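PDB 3CK6: zinc transport protein ZntB from Vibrio parahaemolyticus RIMD 2210633, which probably takes up zinc ions across the inner membrane together with protons, its cytoplasmic domain forming a funnel-shaped homopentamer. Local coordinates for residues E[73-77]-E[101-105]; E[135-139]-E[207-212]. The protein carries 1 engineered substitution. All blocks are in the same frame, centred on the assembly; numbering follows the deposited sequence.

Interaction 1 of 2, residues E[73-77]-E[101-105]; sequences DDDNF and LYFQG
Phe77 and Tyr102 form a hydrogen-bonded antiparallel pair in the mixed sheet of the ZntB cytoplasmic domain, a member of the CorA family. Phe77 N donates to Tyr102 O at 2.9 Å, and Tyr102 N returns a bond to Phe77 O at 2.8 Å. The pair joins the start of strand 77-83 to the end of strand 96-103. Both side chains lie on the same face of the sheet. Tyr102 CB sits over the centre of the Phe77 ring, 3.7 Å from the centroid, in a CH-pi contact. CG comes next and passes the ring at CE2. CD2 packs at 3.6 Å from Phe77 CE2, and both CD2 and CE2 meet Asp75 O. The two rings lie obliquely, with planes 43° apart. At the tip, OH is hydrogen-bonded to Glu203, which precedes Leu204 on the short helix that covers this face. Asn76 closes a type II' turn that begins at Asp73. With chi1 at -51°, its amide carbon is anti to the carbonyl carbon, and the amide points across to strand 96-103. Asn76 ND2 lies 3.7 Å from Phe103 CD1, and OD1 reaches the turn after it, accepting from Gln104 N at 2.9 Å with the donor well above the carbonyl plane. A water over one face of the Tyr102 ring donates to Asn76 OD1 and accepts from Gly105 N, 3.0 Å from the water oxygen.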
ATOM      1  N   ASP E  73     -11.287   2.618 -29.340  1.00 31.74           N
ATOM      2  CA  ASP E  73     -12.507   1.993 -29.926  1.00 34.32           C
ATOM      3  C   ASP E  73     -12.230   0.618 -30.533  1.00 34.10           C
ATOM      4  O   ASP E  73     -11.106   0.326 -30.920  1.00 34.02           O
ATOM      5  CB  ASP E  73     -13.109   2.871 -31.017  1.00 35.13           C
ATOM      6  CG  ASP E  73     -13.714   4.166 -30.479  1.00 39.55           C
ATOM      7  OD1 ASP E  73     -14.145   4.220 -29.293  1.00 43.88           O
ATOM      8  OD2 ASP E  73     -13.765   5.138 -31.266  1.00 43.10           O
ATOM      9  N   ASP E  74     -13.263  -0.213 -30.661  1.00 35.06           N
ATOM     10  CA  ASP E  74     -13.106  -1.483 -31.353  1.00 35.41           C
ATOM     11  C   ASP E  74     -11.928  -2.242 -30.739  1.00 34.62           C
ATOM     12  O   ASP E  74     -11.812  -2.364 -29.509  1.00 34.68           O
ATOM     13  CB  ASP E  74     -12.878  -1.228 -32.853  1.00 36.30           C
ATOM     14  CG  ASP E  74     -14.114  -0.634 -33.549  1.00 40.27           C
ATOM     15  OD1 ASP E  74     -15.186  -1.283 -33.523  1.00 42.37           O
ATOM     16  OD2 ASP E  74     -14.010   0.476 -34.125  1.00 43.89           O
ATOM     17  N   ASP E  75     -11.028  -2.712 -31.587  1.00 33.45           N
ATOM     18  CA  ASP E  75      -9.857  -3.410 -31.088  1.00 32.62           C
ATOM     19  C   ASP E  75      -8.595  -2.542 -30.979  1.00 30.49           C
ATOM     20  O   ASP E  75      -7.512  -3.069 -30.724  1.00 30.73           O
ATOM     21  CB  ASP E  75      -9.600  -4.658 -31.934  1.00 33.08           C
ATOM     22  CG  ASP E  75     -10.738  -5.661 -31.839  1.00 37.21           C
ATOM     23  OD1 ASP E  75     -11.117  -6.036 -30.705  1.00 39.80           O
ATOM     24  OD2 ASP E  75     -11.258  -6.066 -32.899  1.00 40.19           O
ATOM     25  N   ASN E  76      -8.746  -1.225 -31.127  1.00 28.04           N
ATOM     26  CA  ASN E  76      -7.608  -0.303 -31.149  1.00 26.41           C
ATOM     27  C   ASN E  76      -7.088   0.000 -29.760  1.00 25.97           C
ATOM     28  O   ASN E  76      -7.823  -0.080 -28.757  1.00 25.27           O
ATOM     29  CB  ASN E  76      -7.965   1.027 -31.852  1.00 26.03           C
ATOM     30  CG  ASN E  76      -8.604   0.806 -33.226  1.00 26.17           C
ATOM     31  OD1 ASN E  76      -8.266  -0.139 -33.927  1.00 26.34           O
ATOM     32  ND2 ASN E  76      -9.535   1.670 -33.597  1.00 23.26           N
ATOM     33  N   PHE E  77      -5.811   0.336 -29.709  1.00 25.14           N
ATOM     34  CA  PHE E  77      -5.225   0.817 -28.462  1.00 25.00           C
ATOM     35  C   PHE E  77      -4.005   1.661 -28.717  1.00 24.77           C
ATOM     36  O   PHE E  77      -3.466   1.683 -29.840  1.00 24.11           O
ATOM     37  CB  PHE E  77      -4.911  -0.347 -27.484  1.00 24.34           C
ATOM     38  CG  PHE E  77      -3.836  -1.307 -27.949  1.00 24.79           C
ATOM     39  CD1 PHE E  77      -2.478  -0.958 -27.899  1.00 26.01           C
ATOM     40  CD2 PHE E  77      -4.181  -2.599 -28.353  1.00 25.78           C
ATOM     41  CE1 PHE E  77      -1.470  -1.879 -28.300  1.00 27.29           C
ATOM     42  CE2 PHE E  77      -3.186  -3.525 -28.748  1.00 26.03           C
ATOM     43  CZ  PHE E  77      -1.843  -3.177 -28.729  1.00 22.08           C
ATOM     44  N   LEU E 101       0.545   2.897 -31.698  1.00 28.38           N
ATOM     45  CA  LEU E 101      -0.886   2.807 -31.927  1.00 29.57           C
ATOM     46  C   LEU E 101      -1.173   1.484 -32.595  1.00 29.31           C
ATOM     47  O   LEU E 101      -0.526   1.142 -33.579  1.00 30.16           O
ATOM     48  CB  LEU E 101      -1.306   3.952 -32.872  1.00 30.01           C
ATOM     49  CG  LEU E 101      -2.709   4.554 -32.908  1.00 33.21           C
ATOM     50  CD1 LEU E 101      -3.094   5.168 -31.570  1.00 33.93           C
ATOM     51  CD2 LEU E 101      -2.786   5.629 -34.010  1.00 31.52           C
ATOM     52  N   TYR E 102      -2.131   0.717 -32.069  1.00 29.19           N
ATOM     53  CA  TYR E 102      -2.712  -0.401 -32.840  1.00 28.31           C
ATOM     54  C   TYR E 102      -4.083   0.085 -33.300  1.00 28.66           C
ATOM     55  O   TYR E 102      -4.946   0.372 -32.488  1.00 27.89           O
ATOM     56  CB  TYR E 102      -2.807  -1.675 -31.997  1.00 28.48           C
ATOM     57  CG  TYR E 102      -3.410  -2.909 -32.691  1.00 29.39           C
ATOM     58  CD1 TYR E 102      -2.851  -3.424 -33.868  1.00 30.31           C
ATOM     59  CD2 TYR E 102      -4.484  -3.583 -32.135  1.00 28.68           C
ATOM     60  CE1 TYR E 102      -3.390  -4.554 -34.504  1.00 27.60           C
ATOM     61  CE2 TYR E 102      -5.031  -4.756 -32.758  1.00 27.85           C
ATOM     62  CZ  TYR E 102      -4.463  -5.222 -33.938  1.00 27.78           C
ATOM     63  OH  TYR E 102      -4.958  -6.338 -34.573  1.00 29.80           O
ATOM     64  N   PHE E 103      -4.234   0.237 -34.613  1.00 28.22           N
ATOM     65  CA  PHE E 103      -5.318   1.006 -35.190  1.00 28.46           C
ATOM     66  C   PHE E 103      -5.741   0.348 -36.500  1.00 27.89           C
ATOM     67  O   PHE E 103      -4.918   0.092 -37.376  1.00 26.81           O
ATOM     68  CB  PHE E 103      -4.921   2.478 -35.385  1.00 28.52           C
ATOM     69  CG  PHE E 103      -6.041   3.363 -35.913  1.00 29.66           C
ATOM     70  CD1 PHE E 103      -7.014   3.888 -35.047  1.00 30.19           C
ATOM     71  CD2 PHE E 103      -6.137   3.653 -37.274  1.00 30.21           C
ATOM     72  CE1 PHE E 103      -8.051   4.694 -35.525  1.00 31.61           C
ATOM     73  CE2 PHE E 103      -7.163   4.468 -37.762  1.00 31.45           C
ATOM     74  CZ  PHE E 103      -8.124   4.991 -36.882  1.00 30.56           C
ATOM     75  N   GLN E 104      -7.033   0.040 -36.594  1.00 28.10           N
ATOM     76  CA  GLN E 104      -7.605  -0.728 -37.721  1.00 28.34           C
ATOM     77  C   GLN E 104      -6.711  -1.896 -38.144  1.00 28.31           C
ATOM     78  O   GLN E 104      -6.556  -2.155 -39.338  1.00 28.86           O
ATOM     79  CB  GLN E 104      -7.886   0.169 -38.933  1.00 27.77           C
ATOM     80  CG  GLN E 104      -8.901   1.283 -38.711  1.00 29.54           C
ATOM     81  CD  GLN E 104      -8.917   2.329 -39.842  1.00 29.92           C
ATOM     82  OE1 GLN E 104      -9.776   3.200 -39.860  1.00 31.22           O
ATOM     83  NE2 GLN E 104      -7.969   2.240 -40.781  1.00 32.96           N
ATOM     84  N   GLY E 105      -6.108  -2.588 -37.172  1.00 28.05           N
ATOM     85  CA  GLY E 105      -5.357  -3.814 -37.451  1.00 27.10           C
ATOM     86  C   GLY E 105      -3.912  -3.576 -37.901  1.00 26.22           C
ATOM     87  O   GLY E 105      -3.214  -4.519 -38.264  1.00 25.16           O
TER
HETATM   88  O   HOH W   1      -6.836  -2.483 -34.242  1.00 24.88           O

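Interaction 2 of 2, residues E[135-139]-E[207-212]; sequences ASLLN and SRPHQY
Arg208 grips Asn139 side-on, with two nitrogens on one oxygen. NE donates to Asn139 OD1 at 2.8 Å, on a lone pair in the carbonyl plane. NH2 reaches the same oxygen at 3.1 Å, from above that plane. OD1 lies in the guanidinium plane, while the amide and guanidinium planes stand 71° apart. The second polar link is Tyr212 OH, which donates to Ala135 O at 2.8 Å on a lone pair. That carbonyl also accepts the helical bond from Asn139 N, so two donors hold it. The hydroxyl is packed against Leu138 CB at 3.3 Å as well.

The next shell sets these groups in place. Arg208 is the N-cap residue of helix 209-246. CD passes close to Ala135 O, and the bend at chi3 (66°) then turns NE toward Asn139. One face of the guanidinium lies on Ser136, with CB 3.7 Å from NH1. The Gln211 side chain lies over the opposite face. Asn139 OD1 and CG sit over one face of the Tyr212 ring. A water takes a bond from Asn139 ND2 and gives one to Gln211 O, tying the amide to the helix backbone. Ser207 OG, near Ala135 CB, is held by Glu203 O.

Further out, Tyr212 packs on helix 173-199 and on Val205 of helix 203-206. His210 bonds to Asp73 of a neighbouring subunit. This polar helix-to-helix contact, an arginine-asparagine pair and a tyrosine-to-backbone bond, joins the first turns of long helices 134-161 and 209-246, with Leu138 packing on Phe77 and Leu79 of strand 77-83.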
ATOM      1  N   ALA E 135       1.451  -9.585 -33.747  1.00 26.52           N
ATOM      2  CA  ALA E 135       1.492 -10.069 -32.347  1.00 26.46           C
ATOM      3  C   ALA E 135       2.928 -10.363 -31.893  1.00 26.54           C
ATOM      4  O   ALA E 135       3.367  -9.938 -30.806  1.00 25.97           O
ATOM      5  CB  ALA E 135       0.588 -11.313 -32.165  1.00 26.01           C
ATOM      6  N   SER E 136       3.678 -11.047 -32.747  1.00 26.34           N
ATOM      7  CA  SER E 136       5.070 -11.344 -32.447  1.00 27.03           C
ATOM      8  C   SER E 136       5.942 -10.096 -32.487  1.00 26.75           C
ATOM      9  O   SER E 136       6.826  -9.938 -31.651  1.00 27.06           O
ATOM     10  CB  SER E 136       5.609 -12.426 -33.396  1.00 27.59           C
ATOM     11  OG  SER E 136       6.998 -12.635 -33.184  1.00 28.64           O
ATOM     12  N   LEU E 137       5.696  -9.209 -33.451  1.00 26.40           N
ATOM     13  CA  LEU E 137       6.416  -7.946 -33.532  1.00 26.74           C
ATOM     14  C   LEU E 137       6.346  -7.142 -32.236  1.00 26.09           C
ATOM     15  O   LEU E 137       7.370  -6.663 -31.731  1.00 26.21           O
ATOM     16  CB  LEU E 137       5.885  -7.116 -34.713  1.00 26.76           C
ATOM     17  CG  LEU E 137       6.444  -5.688 -34.820  1.00 27.32           C
ATOM     18  CD1 LEU E 137       7.961  -5.725 -35.052  1.00 27.08           C
ATOM     19  CD2 LEU E 137       5.747  -4.945 -35.925  1.00 26.00           C
ATOM     20  N   LEU E 138       5.136  -6.958 -31.718  1.00 26.08           N
ATOM     21  CA  LEU E 138       4.950  -6.115 -30.531  1.00 27.09           C
ATOM     22  C   LEU E 138       5.614  -6.761 -29.310  1.00 26.73           C
ATOM     23  O   LEU E 138       6.223  -6.084 -28.490  1.00 27.75           O
ATOM     24  CB  LEU E 138       3.460  -5.897 -30.288  1.00 26.55           C
ATOM     25  CG  LEU E 138       3.067  -5.113 -29.036  1.00 28.01           C
ATOM     26  CD1 LEU E 138       3.744  -3.752 -29.034  1.00 25.68           C
ATOM     27  CD2 LEU E 138       1.548  -4.974 -28.931  1.00 28.12           C
ATOM     28  N   ASN E 139       5.495  -8.086 -29.215  1.00 27.07           N
ATOM     29  CA  ASN E 139       6.196  -8.873 -28.191  1.00 27.00           C
ATOM     30  C   ASN E 139       7.699  -8.647 -28.246  1.00 26.55           C
ATOM     31  O   ASN E 139       8.342  -8.427 -27.214  1.00 27.01           O
ATOM     32  CB  ASN E 139       5.837 -10.359 -28.389  1.00 25.74           C
ATOM     33  CG  ASN E 139       6.151 -11.237 -27.161  1.00 28.30           C
ATOM     34  OD1 ASN E 139       5.663 -12.366 -27.094  1.00 29.08           O
ATOM     35  ND2 ASN E 139       6.985 -10.746 -26.215  1.00 24.92           N
ATOM     36  N   SER E 207      -3.093 -14.411 -28.617  1.00 33.16           N
ATOM     37  CA  SER E 207      -2.435 -15.374 -29.513  1.00 33.63           C
ATOM     38  C   SER E 207      -1.049 -15.812 -29.001  1.00 32.46           C
ATOM     39  O   SER E 207      -0.488 -16.788 -29.490  1.00 31.77           O
ATOM     40  CB  SER E 207      -2.326 -14.812 -30.932  1.00 33.27           C
ATOM     41  OG  SER E 207      -1.701 -13.563 -30.906  1.00 38.38           O
ATOM     42  N   ARG E 208      -0.511 -15.066 -28.033  1.00 31.94           N
ATOM     43  CA  ARG E 208       0.789 -15.342 -27.414  1.00 31.58           C
ATOM     44  C   ARG E 208       0.670 -15.166 -25.898  1.00 30.59           C
ATOM     45  O   ARG E 208       1.392 -14.344 -25.329  1.00 30.68           O
ATOM     46  CB  ARG E 208       1.854 -14.351 -27.924  1.00 30.79           C
ATOM     47  CG  ARG E 208       2.087 -14.367 -29.431  1.00 32.81           C
ATOM     48  CD  ARG E 208       3.010 -13.255 -29.893  1.00 33.24           C
ATOM     49  NE  ARG E 208       4.353 -13.475 -29.358  1.00 35.99           N
ATOM     50  CZ  ARG E 208       5.211 -14.362 -29.849  1.00 36.70           C
ATOM     51  NH1 ARG E 208       4.895 -15.073 -30.927  1.00 37.49           N
ATOM     52  NH2 ARG E 208       6.400 -14.513 -29.277  1.00 38.03           N
ATOM     53  N   PRO E 209      -0.238 -15.921 -25.237  1.00 29.88           N
ATOM     54  CA  PRO E 209      -0.505 -15.576 -23.838  1.00 29.55           C
ATOM     55  C   PRO E 209       0.688 -15.769 -22.884  1.00 30.12           C
ATOM     56  O   PRO E 209       0.950 -14.896 -22.064  1.00 28.76           O
ATOM     57  CB  PRO E 209      -1.711 -16.434 -23.469  1.00 29.63           C
ATOM     58  CG  PRO E 209      -1.699 -17.601 -24.455  1.00 29.52           C
ATOM     59  CD  PRO E 209      -1.049 -17.066 -25.707  1.00 30.11           C
ATOM     60  N   HIS E 210       1.433 -16.860 -23.040  1.00 30.02           N
ATOM     61  CA  HIS E 210       2.558 -17.130 -22.143  1.00 30.13           C
ATOM     62  C   HIS E 210       3.766 -16.258 -22.423  1.00 29.71           C
ATOM     63  O   HIS E 210       4.460 -15.850 -21.478  1.00 28.93           O
ATOM     64  CB  HIS E 210       2.913 -18.622 -22.158  1.00 30.78           C
ATOM     65  CG  HIS E 210       1.717 -19.515 -22.117  1.00 32.62           C
ATOM     66  ND1 HIS E 210       1.692 -20.757 -22.712  1.00 34.95           N
ATOM     67  CD2 HIS E 210       0.484 -19.332 -21.583  1.00 35.06           C
ATOM     68  CE1 HIS E 210       0.508 -21.310 -22.525  1.00 35.13           C
ATOM     69  NE2 HIS E 210      -0.247 -20.463 -21.853  1.00 34.51           N
ATOM     70  N   GLN E 211       4.014 -15.955 -23.699  1.00 29.14           N
ATOM     71  CA  GLN E 211       5.110 -15.047 -24.058  1.00 30.18           C
ATOM     72  C   GLN E 211       4.939 -13.649 -23.436  1.00 30.04           C
ATOM     73  O   GLN E 211       5.894 -13.081 -22.884  1.00 29.49           O
ATOM     74  CB  GLN E 211       5.294 -14.946 -25.579  1.00 29.96           C
ATOM     75  CG  GLN E 211       5.580 -16.278 -26.272  1.00 31.46           C
ATOM     76  CD  GLN E 211       4.342 -16.906 -26.882  1.00 31.24           C
ATOM     77  OE1 GLN E 211       3.281 -16.955 -26.256  1.00 32.11           O
ATOM     78  NE2 GLN E 211       4.480 -17.420 -28.100  1.00 31.20           N
ATOM     79  N   TYR E 212       3.731 -13.089 -23.527  1.00 30.17           N
ATOM     80  CA  TYR E 212       3.504 -11.758 -22.954  1.00 30.77           C
ATOM     81  C   TYR E 212       3.654 -11.802 -21.419  1.00 31.06           C
ATOM     82  O   TYR E 212       4.185 -10.865 -20.833  1.00 30.48           O
ATOM     83  CB  TYR E 212       2.166 -11.142 -23.404  1.00 31.19           C
ATOM     84  CG  TYR E 212       2.229 -10.416 -24.748  1.00 30.78           C
ATOM     85  CD1 TYR E 212       1.975 -11.090 -25.919  1.00 29.22           C
ATOM     86  CD2 TYR E 212       2.565  -9.031 -24.841  1.00 30.53           C
ATOM     87  CE1 TYR E 212       2.031 -10.444 -27.177  1.00 30.88           C
ATOM     88  CE2 TYR E 212       2.612  -8.373 -26.128  1.00 30.26           C
ATOM     89  CZ  TYR E 212       2.349  -9.105 -27.276  1.00 32.51           C
ATOM     90  OH  TYR E 212       2.355  -8.535 -28.561  1.00 32.83           O
TER
HETATM   91  O   HOH W   2       8.270 -12.708 -24.312  1.00 28.45           O

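Overall arrangement
After its first strands and two short helices, the chain leaves strand 68-71 through the turn at 73-77, runs along strands 77-83 and 96-103, and closes interaction 1 at 101-105. This is a short loop, about half of it strand and with no helix. Interaction 2 opens later, at 135-139, and closes a much longer, mostly helical loop at 207-212. The two loops follow in series and neither nest nor cross. The centres of the two contacts lie about 16 Å apart. They touch where Phe77 CZ packs at 3.8 Å against Leu138 CD2. Interaction 1 holds sheet strands together, and interaction 2 joins two long helices. Helix 203-206 lies against both, with Leu204 touching residues of each.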